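Polyhedrin (Simulium ubiquitum cypovirus, PDB 5A9A) forms the microcrystalline polyhedra that occlude virus particles in infected insects, and binds uridine 5'-triphosphate in the crystal. Local coordinates at residues 38-43 with 101-106; 154-159 with 235-240; 56-61 with 198-203. All blocks are in the same frame, centred on the assembly; numbering follows the deposited sequence.

In the fold
From the N terminus, strand 34-41 is the first of the strands these contacts use. Contact 1 brings the end of this strand against 101-106, at the start of strand 105-111, and so closes a long excursion of the chain. Inside that excursion lies 56-61, whose partner 198-203 comes far later, so contact 3 crosses contact 1. Contact 2 begins after contact 1 has closed, joining 154-159 to the C-terminal 235-240; it crosses contact 3 in turn. All three reach the six-stranded antiparallel sheet: contact 1 within it, contact 2 from the C-terminal tail, contact 3 from strand 57-62 of the four-stranded sheet. Contacts 2 and 3 also touch the second subunit.

Contact 1: 38-43 with 101-106; sequences IIFIYK and EYPVAI. With UTP (uridine 5'-triphosphate), chain B.
Two backbone hydrogen bonds tie Ile-41 to segment 101-106. Its N donates to Ala-105 O at 2.9 Å, and its O accepts from Val-104 N at 2.8 Å. Ile-41 and Ala-105 form an antiparallel hydrogen-bonded pair, and Phe-40 with Ile-106 makes the adjoining non-hydrogen-bonded one. Beyond this pairing, a water accepts from Lys-43 N and donates to Tyr-102 O, bridging the backbones where they part.

Apolar packing runs along the pair. Phe-40, with CG anti to its carbonyl carbon (chi1 -65°), lies alongside Ile-106, its CE1 3.9 Å from Ile-106 CG1. The Pro-103 ring lies beside Phe-40 and Tyr-42: Pro-103 CG is 3.8 Å from Phe-40 CD1, while Pro-103 CB sits over one face of the Tyr-42 ring, 4.1 Å from its centroid, as a CH-pi contact. Glu-101 O comes to the edge of that ring, 3.3 Å from Tyr-42 CE2. Tyr-42 OH is bonded to Arg-48 and Met-67, which fix the far end of the ring.

At the ligand end, Glu-101 lies a few residues before the strand begins at Ala-105. Its OE1 accepts from the backbone N atoms of Met-70 and Asp-71. Held this way, Glu-101 offers its N to O4 of the UTP uracil only weakly, at 3.1 Å, and the nucleotide relies on further hydrogen bonds from His-79 and His-96.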
loop_
_atom_site.group_PDB
_atom_site.type_symbol
_atom_site.label_atom_id
_atom_site.label_comp_id
_atom_site.label_asym_id
_atom_site.label_seq_id
_atom_site.Cartn_x
_atom_site.Cartn_y
_atom_site.Cartn_z
ATOM N N ILE A 38 1.649 -1.804 -16.840
ATOM C CA ILE A 38 1.978 -0.410 -17.092
ATOM C C ILE A 38 3.378 -0.362 -17.684
ATOM O O ILE A 38 4.336 -0.813 -17.053
ATOM C CB ILE A 38 1.975 0.431 -15.801
ATOM C CG1 ILE A 38 0.684 0.210 -15.006
ATOM C CG2 ILE A 38 2.160 1.904 -16.134
ATOM C CD1 ILE A 38 -0.576 0.687 -15.704
ATOM N N ILE A 39 3.497 0.178 -18.892
ATOM C CA ILE A 39 4.775 0.210 -19.591
ATOM C C ILE A 39 5.183 1.639 -19.933
ATOM O O ILE A 39 4.478 2.336 -20.665
ATOM C CB ILE A 39 4.710 -0.599 -20.900
ATOM C CG1 ILE A 39 4.062 -1.962 -20.647
ATOM C CG2 ILE A 39 6.106 -0.757 -21.491
ATOM C CD1 ILE A 39 3.683 -2.695 -21.910
ATOM N N PHE A 40 6.325 2.069 -19.404
ATOM C CA PHE A 40 6.861 3.387 -19.720
ATOM C C PHE A 40 7.915 3.285 -20.816
ATOM O O PHE A 40 8.696 2.334 -20.848
ATOM C CB PHE A 40 7.477 4.031 -18.478
ATOM C CG PHE A 40 6.482 4.340 -17.396
ATOM C CD1 PHE A 40 5.781 5.537 -17.402
ATOM C CD2 PHE A 40 6.255 3.440 -16.368
ATOM C CE1 PHE A 40 4.868 5.827 -16.402
ATOM C CE2 PHE A 40 5.343 3.723 -15.368
ATOM C CZ PHE A 40 4.649 4.918 -15.384
ATOM N N ILE A 41 7.927 4.267 -21.710
ATOM C CA ILE A 41 8.946 4.355 -22.748
ATOM C C ILE A 41 9.882 5.507 -22.419
ATOM O O ILE A 41 9.427 6.574 -22.006
ATOM C CB ILE A 41 8.322 4.599 -24.134
ATOM C CG1 ILE A 41 7.178 3.615 -24.381
ATOM C CG2 ILE A 41 9.388 4.478 -25.218
ATOM C CD1 ILE A 41 6.519 3.772 -25.734
ATOM N N TYR A 42 11.181 5.298 -22.604
ATOM C CA TYR A 42 12.171 6.296 -22.205
ATOM C C TYR A 42 12.993 6.837 -23.370
ATOM O O TYR A 42 12.891 6.356 -24.500
ATOM C CB TYR A 42 13.072 5.717 -21.114
ATOM C CG TYR A 42 12.309 5.475 -19.835
ATOM C CD1 TYR A 42 11.621 4.285 -19.628
ATOM C CD2 TYR A 42 12.241 6.452 -18.855
ATOM C CE1 TYR A 42 10.906 4.067 -18.471
ATOM C CE2 TYR A 42 11.530 6.244 -17.691
ATOM C CZ TYR A 42 10.863 5.051 -17.503
ATOM O OH TYR A 42 10.146 4.843 -16.350
ATOM N N LYS A 43 13.802 7.853 -23.078
ATOM C CA LYS A 43 14.556 8.561 -24.102
ATOM C C LYS A 43 15.693 7.723 -24.674
ATOM O O LYS A 43 16.313 8.116 -25.660
ATOM C CB LYS A 43 15.107 9.873 -23.539
ATOM C CG LYS A 43 14.043 10.931 -23.277
ATOM C CD LYS A 43 14.609 12.091 -22.474
ATOM C CE LYS A 43 13.541 13.114 -22.122
ATOM N NZ LYS A 43 13.339 14.129 -23.192
ATOM N N GLU A 101 15.940 10.667 -17.624
ATOM C CA GLU A 101 15.238 9.500 -17.086
ATOM C C GLU A 101 13.728 9.655 -16.899
ATOM O O GLU A 101 13.084 8.770 -16.330
ATOM C CB GLU A 101 15.846 9.080 -15.748
ATOM C CG GLU A 101 17.207 8.420 -15.866
ATOM C CD GLU A 101 17.535 7.555 -14.664
ATOM O OE1 GLU A 101 16.625 7.300 -13.846
ATOM O OE2 GLU A 101 18.702 7.128 -14.538
ATOM N N TYR A 102 13.155 10.762 -17.351
ATOM C CA TYR A 102 11.705 10.893 -17.301
ATOM C C TYR A 102 11.121 10.365 -18.610
ATOM O O TYR A 102 11.614 10.692 -19.686
ATOM C CB TYR A 102 11.276 12.341 -17.057
ATOM C CG TYR A 102 9.786 12.480 -16.850
ATOM C CD1 TYR A 102 8.918 12.520 -17.930
ATOM C CD2 TYR A 102 9.245 12.558 -15.573
ATOM C CE1 TYR A 102 7.560 12.633 -17.750
ATOM C CE2 TYR A 102 7.883 12.677 -15.382
ATOM C CZ TYR A 102 7.046 12.713 -16.478
ATOM O OH TYR A 102 5.690 12.831 -16.308
ATOM N N PRO A 103 10.072 9.535 -18.520
ATOM C CA PRO A 103 9.564 8.833 -19.705
ATOM C C PRO A 103 8.939 9.758 -20.745
ATOM O O PRO A 103 8.581 10.892 -20.436
ATOM C CB PRO A 103 8.507 7.888 -19.123
ATOM C CG PRO A 103 8.047 8.563 -17.885
ATOM C CD PRO A 103 9.263 9.247 -17.322
ATOM N N VAL A 104 8.814 9.261 -21.971
ATOM C CA VAL A 104 8.232 10.035 -23.065
ATOM C C VAL A 104 6.820 9.566 -23.398
ATOM O O VAL A 104 6.100 10.228 -24.148
ATOM C CB VAL A 104 9.092 9.944 -24.347
ATOM C CG1 VAL A 104 10.390 10.717 -24.176
ATOM C CG2 VAL A 104 9.368 8.488 -24.714
ATOM N N ALA A 105 6.423 8.424 -22.847
ATOM C CA ALA A 105 5.102 7.875 -23.128
ATOM C C ALA A 105 4.766 6.726 -22.188
ATOM O O ALA A 105 5.654 6.139 -21.568
ATOM C CB ALA A 105 5.030 7.403 -24.575
ATOM N N ILE A 106 3.476 6.413 -22.092
ATOM C CA ILE A 106 3.008 5.280 -21.303
ATOM C C ILE A 106 2.152 4.372 -22.173
ATOM O O ILE A 106 1.357 4.847 -22.983
ATOM C CB ILE A 106 2.135 5.721 -20.114
ATOM C CG1 ILE A 106 2.704 6.973 -19.446
ATOM C CG2 ILE A 106 2.001 4.582 -19.110
ATOM C CD1 ILE A 106 1.762 7.581 -18.424
HETATM P PA UTP B . 27.265 15.646 -16.393
HETATM O O1A UTP B . 26.843 16.860 -17.183
HETATM O O2A UTP B . 27.874 14.457 -17.096
HETATM O O3A UTP B . 28.267 16.115 -15.223
HETATM O "O5'" UTP B . 25.990 15.115 -15.574
HETATM P PB UTP B . 28.117 17.543 -14.493
HETATM O O1B UTP B . 28.787 17.433 -13.147
HETATM O O2B UTP B . 28.542 18.615 -15.465
HETATM O O3B UTP B . 26.535 17.693 -14.231
HETATM P PG UTP B . 25.801 19.124 -14.328
HETATM O O1G UTP B . 26.941 20.105 -14.432
HETATM O O2G UTP B . 25.006 19.225 -13.054
HETATM O O3G UTP B . 24.962 18.985 -15.573
HETATM C "C5'" UTP B . 25.376 13.869 -15.898
HETATM C "C4'" UTP B . 24.254 14.098 -16.901
HETATM O "O4'" UTP B . 23.211 13.131 -16.758
HETATM C "C1'" UTP B . 21.997 13.722 -17.220
HETATM C "C2'" UTP B . 22.101 15.203 -16.891
HETATM O "O2'" UTP B . 21.574 16.022 -17.941
HETATM C "C3'" UTP B . 23.591 15.455 -16.727
HETATM O "O3'" UTP B . 24.061 16.365 -17.721
HETATM N N1 UTP B . 20.830 13.072 -16.617
HETATM C C6 UTP B . 20.954 11.865 -16.062
HETATM C C2 UTP B . 19.569 13.699 -16.648
HETATM O O2 UTP B . 19.447 14.821 -17.172
HETATM N N3 UTP B . 18.502 13.101 -16.112
HETATM C C4 UTP B . 18.607 11.892 -15.546
HETATM O O4 UTP B . 17.601 11.342 -15.050
HETATM C C5 UTP B . 19.839 11.249 -15.510
HETATM O O HOH W 1 13.424 9.023 -20.564
#

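Contact 2: 154-159 with 235-240; sequences SALGRF and NGLAGD
The backbones at Ser-154 and Asn-235 run through turns rather than pairing as strands, their CA atoms approaching to 5.7 Å. Ser-154 OG carries the bond between them, donating to Asn-235 O in a short bond of 2.5 Å, almost in line with the carbonyl. With chi1 at 72°, OG sits between its own backbone N and carbonyl carbon, from where it also accepts from Leu-156 N at 3.0 Å in an ST turn. On the other side, Asn-235 OD1 takes Leu-237 N at 3.0 Å, an Asx turn, so each partner's loop is braced by its own side chain.

Leu-237 bends its end back over the serine, CD2 resting 3.5 Å from Ser-154 CB and CD1 beside OG. Leu-156 reaches toward the Gly-236 carbonyl, its CD1 3.5 Å from Gly-236 O, an oxygen that also accepts a hydrogen bond from Arg-135 of the second subunit.

Leu-156 packs on Pro-27 as well, just past helix 11-25. The contact thus joins the tail that follows strand 232-234 to the turn between strands 151-152 and 157-163, at the border of the large sheet.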
loop_
_atom_site.group_PDB
_atom_site.type_symbol
_atom_site.label_atom_id
_atom_site.label_comp_id
_atom_site.label_asym_id
_atom_site.label_seq_id
_atom_site.Cartn_x
_atom_site.Cartn_y
_atom_site.Cartn_z
ATOM N N SER A 154 -9.418 -7.516 -27.915
ATOM C CA SER A 154 -10.308 -8.665 -27.855
ATOM C C SER A 154 -11.321 -8.450 -26.742
ATOM O O SER A 154 -11.378 -7.380 -26.137
ATOM C CB SER A 154 -9.522 -9.944 -27.575
ATOM O OG SER A 154 -9.059 -9.970 -26.234
ATOM N N ALA A 155 -12.114 -9.478 -26.471
ATOM C CA ALA A 155 -13.060 -9.440 -25.367
ATOM C C ALA A 155 -12.333 -9.459 -24.024
ATOM O O ALA A 155 -12.916 -9.121 -22.992
ATOM C CB ALA A 155 -14.016 -10.617 -25.467
ATOM N N LEU A 156 -11.060 -9.849 -24.036
ATOM C CA LEU A 156 -10.286 -9.980 -22.801
ATOM C C LEU A 156 -9.359 -8.799 -22.512
ATOM O O LEU A 156 -8.983 -8.575 -21.359
ATOM C CB LEU A 156 -9.436 -11.253 -22.834
ATOM C CG LEU A 156 -9.976 -12.508 -22.151
ATOM C CD1 LEU A 156 -8.853 -13.524 -22.026
ATOM C CD2 LEU A 156 -10.554 -12.190 -20.780
ATOM N N GLY A 157 -8.973 -8.054 -23.541
ATOM C CA GLY A 157 -7.927 -7.063 -23.369
ATOM C C GLY A 157 -8.062 -5.803 -24.195
ATOM O O GLY A 157 -8.495 -5.840 -25.349
ATOM N N ARG A 158 -7.674 -4.681 -23.591
ATOM C CA ARG A 158 -7.620 -3.401 -24.287
ATOM C C ARG A 158 -6.288 -2.723 -23.991
ATOM O O ARG A 158 -5.648 -3.024 -22.985
ATOM C CB ARG A 158 -8.791 -2.509 -23.869
ATOM C CG ARG A 158 -10.144 -3.177 -24.048
ATOM C CD ARG A 158 -11.288 -2.179 -24.000
ATOM N NE ARG A 158 -12.580 -2.838 -24.176
ATOM C CZ ARG A 158 -13.758 -2.225 -24.097
ATOM N NH1 ARG A 158 -13.822 -0.924 -23.842
ATOM N NH2 ARG A 158 -14.873 -2.919 -24.274
ATOM N N PHE A 159 -5.888 -1.803 -24.866
ATOM C CA PHE A 159 -4.536 -1.257 -24.860
ATOM C C PHE A 159 -4.591 0.259 -25.056
ATOM O O PHE A 159 -5.266 0.747 -25.964
ATOM C CB PHE A 159 -3.735 -1.920 -25.984
ATOM C CG PHE A 159 -2.257 -1.660 -25.931
ATOM C CD1 PHE A 159 -1.441 -2.380 -25.076
ATOM C CD2 PHE A 159 -1.681 -0.716 -26.759
ATOM C CE1 PHE A 159 -0.075 -2.150 -25.040
ATOM C CE2 PHE A 159 -0.320 -0.482 -26.729
ATOM C CZ PHE A 159 0.485 -1.200 -25.867
ATOM N N ASN A 235 -3.475 -10.454 -28.188
ATOM C CA ASN A 235 -4.816 -10.001 -27.834
ATOM C C ASN A 235 -5.416 -10.729 -26.632
ATOM O O ASN A 235 -6.598 -10.568 -26.334
ATOM C CB ASN A 235 -5.753 -10.118 -29.043
ATOM C CG ASN A 235 -5.889 -11.545 -29.546
ATOM O OD1 ASN A 235 -5.538 -12.502 -28.854
ATOM N ND2 ASN A 235 -6.404 -11.695 -30.761
ATOM N N GLY A 236 -4.603 -11.524 -25.943
ATOM C CA GLY A 236 -5.035 -12.190 -24.727
ATOM C C GLY A 236 -5.811 -13.473 -24.965
ATOM O O GLY A 236 -6.082 -14.224 -24.027
ATOM N N LEU A 237 -6.164 -13.728 -26.221
ATOM C CA LEU A 237 -7.001 -14.872 -26.568
ATOM C C LEU A 237 -6.172 -16.137 -26.783
ATOM O O LEU A 237 -4.943 -16.100 -26.778
ATOM C CB LEU A 237 -7.813 -14.561 -27.828
ATOM C CG LEU A 237 -9.290 -14.177 -27.671
ATOM C CD1 LEU A 237 -9.598 -13.534 -26.324
ATOM C CD2 LEU A 237 -9.702 -13.256 -28.809
ATOM N N ALA A 238 -6.861 -17.257 -26.975
ATOM C CA ALA A 238 -6.205 -18.542 -27.174
ATOM C C ALA A 238 -5.772 -18.713 -28.622
ATOM O O ALA A 238 -6.391 -18.164 -29.533
ATOM C CB ALA A 238 -7.140 -19.675 -26.774
ATOM N N GLY A 239 -4.706 -19.478 -28.830
ATOM C CA GLY A 239 -4.289 -19.841 -30.169
ATOM C C GLY A 239 -5.356 -20.685 -30.834
ATOM O O GLY A 239 -6.138 -21.357 -30.160
ATOM N N ASP A 240 -5.400 -20.646 -32.160
ATOM C CA ASP A 240 -6.349 -21.459 -32.911
ATOM C C ASP A 240 -5.902 -21.566 -34.360
ATOM O O ASP A 240 -5.060 -20.792 -34.817
ATOM C CB ASP A 240 -7.749 -20.845 -32.856
ATOM C CG ASP A 240 -8.848 -21.875 -33.054
ATOM O OD1 ASP A 240 -8.556 -22.977 -33.570
ATOM O OD2 ASP A 240 -10.008 -21.580 -32.696
#

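Contact 3: 56-61 with 198-203; sequences EFINGY and NIIIRN
A side-chain amide gripping the backbone makes this contact: Asn-198, just past helix 191-197, docks on the start of strand 57-62, an outermost strand of the four-stranded sheet within this chain. Asn-198 OD1 accepts from two successive backbone donors, Glu-56 N at 2.9 Å and Phe-57 N at 2.8 Å, both approaching from the same face of the amide plane. The first is tilted only modestly from that plane; the second stands well above it. The other end of the amide answers the strand as well, since Asn-198 ND2 donates to Phe-57 O at 2.9 Å, meeting it in the carbonyl plane on a lone pair. Three bonds therefore fix the rotation of the amide, with CG anti to the backbone N (chi1 -154°) carrying it out to the strand.

Phe-57 turns its ring over the same group: Asn-198 ND2 sits 3.1 Å above the ring plane, over its centre, with the ring and amide planes 34° apart. By bonding both N and O of Phe-57, the amide takes the place of a peptide group of a neighbouring strand, while strand 170-176 pairs with 57-62.

Further along, the Ile-200 side chain crosses that of Asn-59 at about a right angle, and tightly, with Ile-200 CD1 3.1 Å from Asn-59 OD1. Ile-200 CG2 is 4.2 Å from Ile-58 CG2. The amide nitrogen of Asn-59 is held by Gln-196 O of the third subunit. At the far end, a water donates to Tyr-61 O and accepts weakly from Arg-202 NH2, while Arg-202 NE bonds weakly to Tyr-52 OH.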
loop_
_atom_site.group_PDB
_atom_site.type_symbol
_atom_site.label_atom_id
_atom_site.label_comp_id
_atom_site.label_asym_id
_atom_site.label_seq_id
_atom_site.Cartn_x
_atom_site.Cartn_y
_atom_site.Cartn_z
ATOM N N GLU A 56 -10.155 -8.528 -7.487
ATOM C CA GLU A 56 -11.322 -7.647 -7.402
ATOM C C GLU A 56 -11.140 -6.374 -8.236
ATOM O O GLU A 56 -11.973 -6.053 -9.081
ATOM C CB GLU A 56 -11.631 -7.279 -5.949
ATOM C CG GLU A 56 -11.497 -8.428 -4.963
ATOM C CD GLU A 56 -12.276 -9.661 -5.382
ATOM O OE1 GLU A 56 -13.266 -9.525 -6.134
ATOM O OE2 GLU A 56 -11.892 -10.770 -4.959
ATOM N N PHE A 57 -10.059 -5.644 -7.988
ATOM C CA PHE A 57 -9.755 -4.452 -8.779
ATOM C C PHE A 57 -8.289 -4.066 -8.673
ATOM O O PHE A 57 -7.681 -4.194 -7.614
ATOM C CB PHE A 57 -10.640 -3.268 -8.361
ATOM C CG PHE A 57 -10.526 -2.900 -6.910
ATOM C CD1 PHE A 57 -9.571 -1.990 -6.483
ATOM C CD2 PHE A 57 -11.387 -3.448 -5.974
ATOM C CE1 PHE A 57 -9.469 -1.645 -5.144
ATOM C CE2 PHE A 57 -11.294 -3.106 -4.637
ATOM C CZ PHE A 57 -10.334 -2.205 -4.220
ATOM N N ILE A 58 -7.727 -3.603 -9.787
ATOM C CA ILE A 58 -6.371 -3.071 -9.795
ATOM C C ILE A 58 -6.413 -1.557 -9.861
ATOM O O ILE A 58 -6.673 -0.980 -10.917
ATOM C CB ILE A 58 -5.556 -3.568 -11.002
ATOM C CG1 ILE A 58 -5.401 -5.088 -10.961
ATOM C CG2 ILE A 58 -4.184 -2.904 -11.016
ATOM C CD1 ILE A 58 -4.814 -5.669 -12.230
ATOM N N ASN A 59 -6.173 -0.913 -8.727
ATOM C CA ASN A 59 -5.940 0.519 -8.720
ATOM C C ASN A 59 -4.578 0.806 -8.111
ATOM O O ASN A 59 -3.939 -0.079 -7.539
ATOM C CB ASN A 59 -7.053 1.274 -7.983
ATOM C CG ASN A 59 -7.123 0.932 -6.511
ATOM O OD1 ASN A 59 -6.237 0.275 -5.967
ATOM N ND2 ASN A 59 -8.183 1.391 -5.852
ATOM N N GLY A 60 -4.131 2.045 -8.248
ATOM C CA GLY A 60 -2.812 2.421 -7.793
ATOM C C GLY A 60 -2.389 3.703 -8.471
ATOM O O GLY A 60 -3.193 4.359 -9.137
ATOM N N TYR A 61 -1.121 4.056 -8.313
ATOM C CA TYR A 61 -0.629 5.311 -8.846
ATOM C C TYR A 61 0.874 5.272 -9.026
ATOM O O TYR A 61 1.560 4.396 -8.501
ATOM C CB TYR A 61 -0.964 6.446 -7.880
ATOM C CG TYR A 61 -0.210 6.327 -6.574
ATOM C CD1 TYR A 61 -0.659 5.484 -5.567
ATOM C CD2 TYR A 61 0.960 7.039 -6.358
ATOM C CE1 TYR A 61 0.029 5.362 -4.379
ATOM C CE2 TYR A 61 1.655 6.926 -5.170
ATOM C CZ TYR A 61 1.185 6.086 -4.185
ATOM O OH TYR A 61 1.873 5.964 -2.999
ATOM N N ASN A 198 -8.630 -8.668 -2.171
ATOM C CA ASN A 198 -8.011 -7.756 -3.121
ATOM C C ASN A 198 -6.641 -7.292 -2.646
ATOM O O ASN A 198 -6.472 -6.180 -2.150
ATOM C CB ASN A 198 -8.916 -6.565 -3.442
ATOM C CG ASN A 198 -8.620 -5.980 -4.808
ATOM O OD1 ASN A 198 -8.710 -6.679 -5.820
ATOM N ND2 ASN A 198 -8.257 -4.699 -4.849
ATOM N N ILE A 199 -5.673 -8.187 -2.798
ATOM C CA ILE A 199 -4.274 -7.878 -2.568
ATOM C C ILE A 199 -3.670 -7.516 -3.918
ATOM O O ILE A 199 -3.364 -8.390 -4.729
ATOM C CB ILE A 199 -3.540 -9.087 -1.971
ATOM C CG1 ILE A 199 -4.276 -9.578 -0.723
ATOM C CG2 ILE A 199 -2.101 -8.730 -1.640
ATOM C CD1 ILE A 199 -3.834 -10.943 -0.246
ATOM N N ILE A 200 -3.526 -6.219 -4.161
ATOM C CA ILE A 200 -3.059 -5.728 -5.449
ATOM C C ILE A 200 -1.548 -5.907 -5.553
ATOM O O ILE A 200 -0.779 -5.188 -4.914
ATOM C CB ILE A 200 -3.434 -4.246 -5.644
ATOM C CG1 ILE A 200 -4.940 -4.058 -5.440
ATOM C CG2 ILE A 200 -3.027 -3.766 -7.027
ATOM C CD1 ILE A 200 -5.364 -2.613 -5.280
ATOM N N ILE A 201 -1.128 -6.884 -6.348
ATOM C CA ILE A 201 0.289 -7.167 -6.516
ATOM C C ILE A 201 0.936 -6.155 -7.450
ATOM O O ILE A 201 0.511 -5.989 -8.592
ATOM C CB ILE A 201 0.531 -8.575 -7.104
ATOM C CG1 ILE A 201 -0.208 -9.643 -6.291
ATOM C CG2 ILE A 201 2.025 -8.882 -7.150
ATOM C CD1 ILE A 201 0.237 -9.735 -4.847
ATOM N N ARG A 202 1.961 -5.473 -6.953
ATOM C CA ARG A 202 2.815 -4.645 -7.794
ATOM C C ARG A 202 4.163 -5.335 -7.903
ATOM O O ARG A 202 5.000 -5.220 -7.006
ATOM C CB ARG A 202 2.986 -3.251 -7.188
ATOM C CG ARG A 202 3.693 -2.239 -8.093
ATOM C CD ARG A 202 3.975 -0.950 -7.325
ATOM N NE ARG A 202 4.471 0.140 -8.163
ATOM C CZ ARG A 202 5.758 0.389 -8.400
ATOM N NH1 ARG A 202 6.703 -0.380 -7.872
ATOM N NH2 ARG A 202 6.104 1.416 -9.163
ATOM N N ASN A 203 4.362 -6.076 -8.989
ATOM C CA ASN A 203 5.629 -6.756 -9.218
ATOM C C ASN A 203 6.727 -5.732 -9.476
ATOM O O ASN A 203 6.455 -4.627 -9.950
ATOM C CB ASN A 203 5.516 -7.728 -10.395
ATOM C CG ASN A 203 4.653 -8.940 -10.074
ATOM O OD1 ASN A 203 3.677 -9.226 -10.769
ATOM N ND2 ASN A 203 5.011 -9.656 -9.015
HETATM O O HOH W 2 3.766 3.311 -8.099
#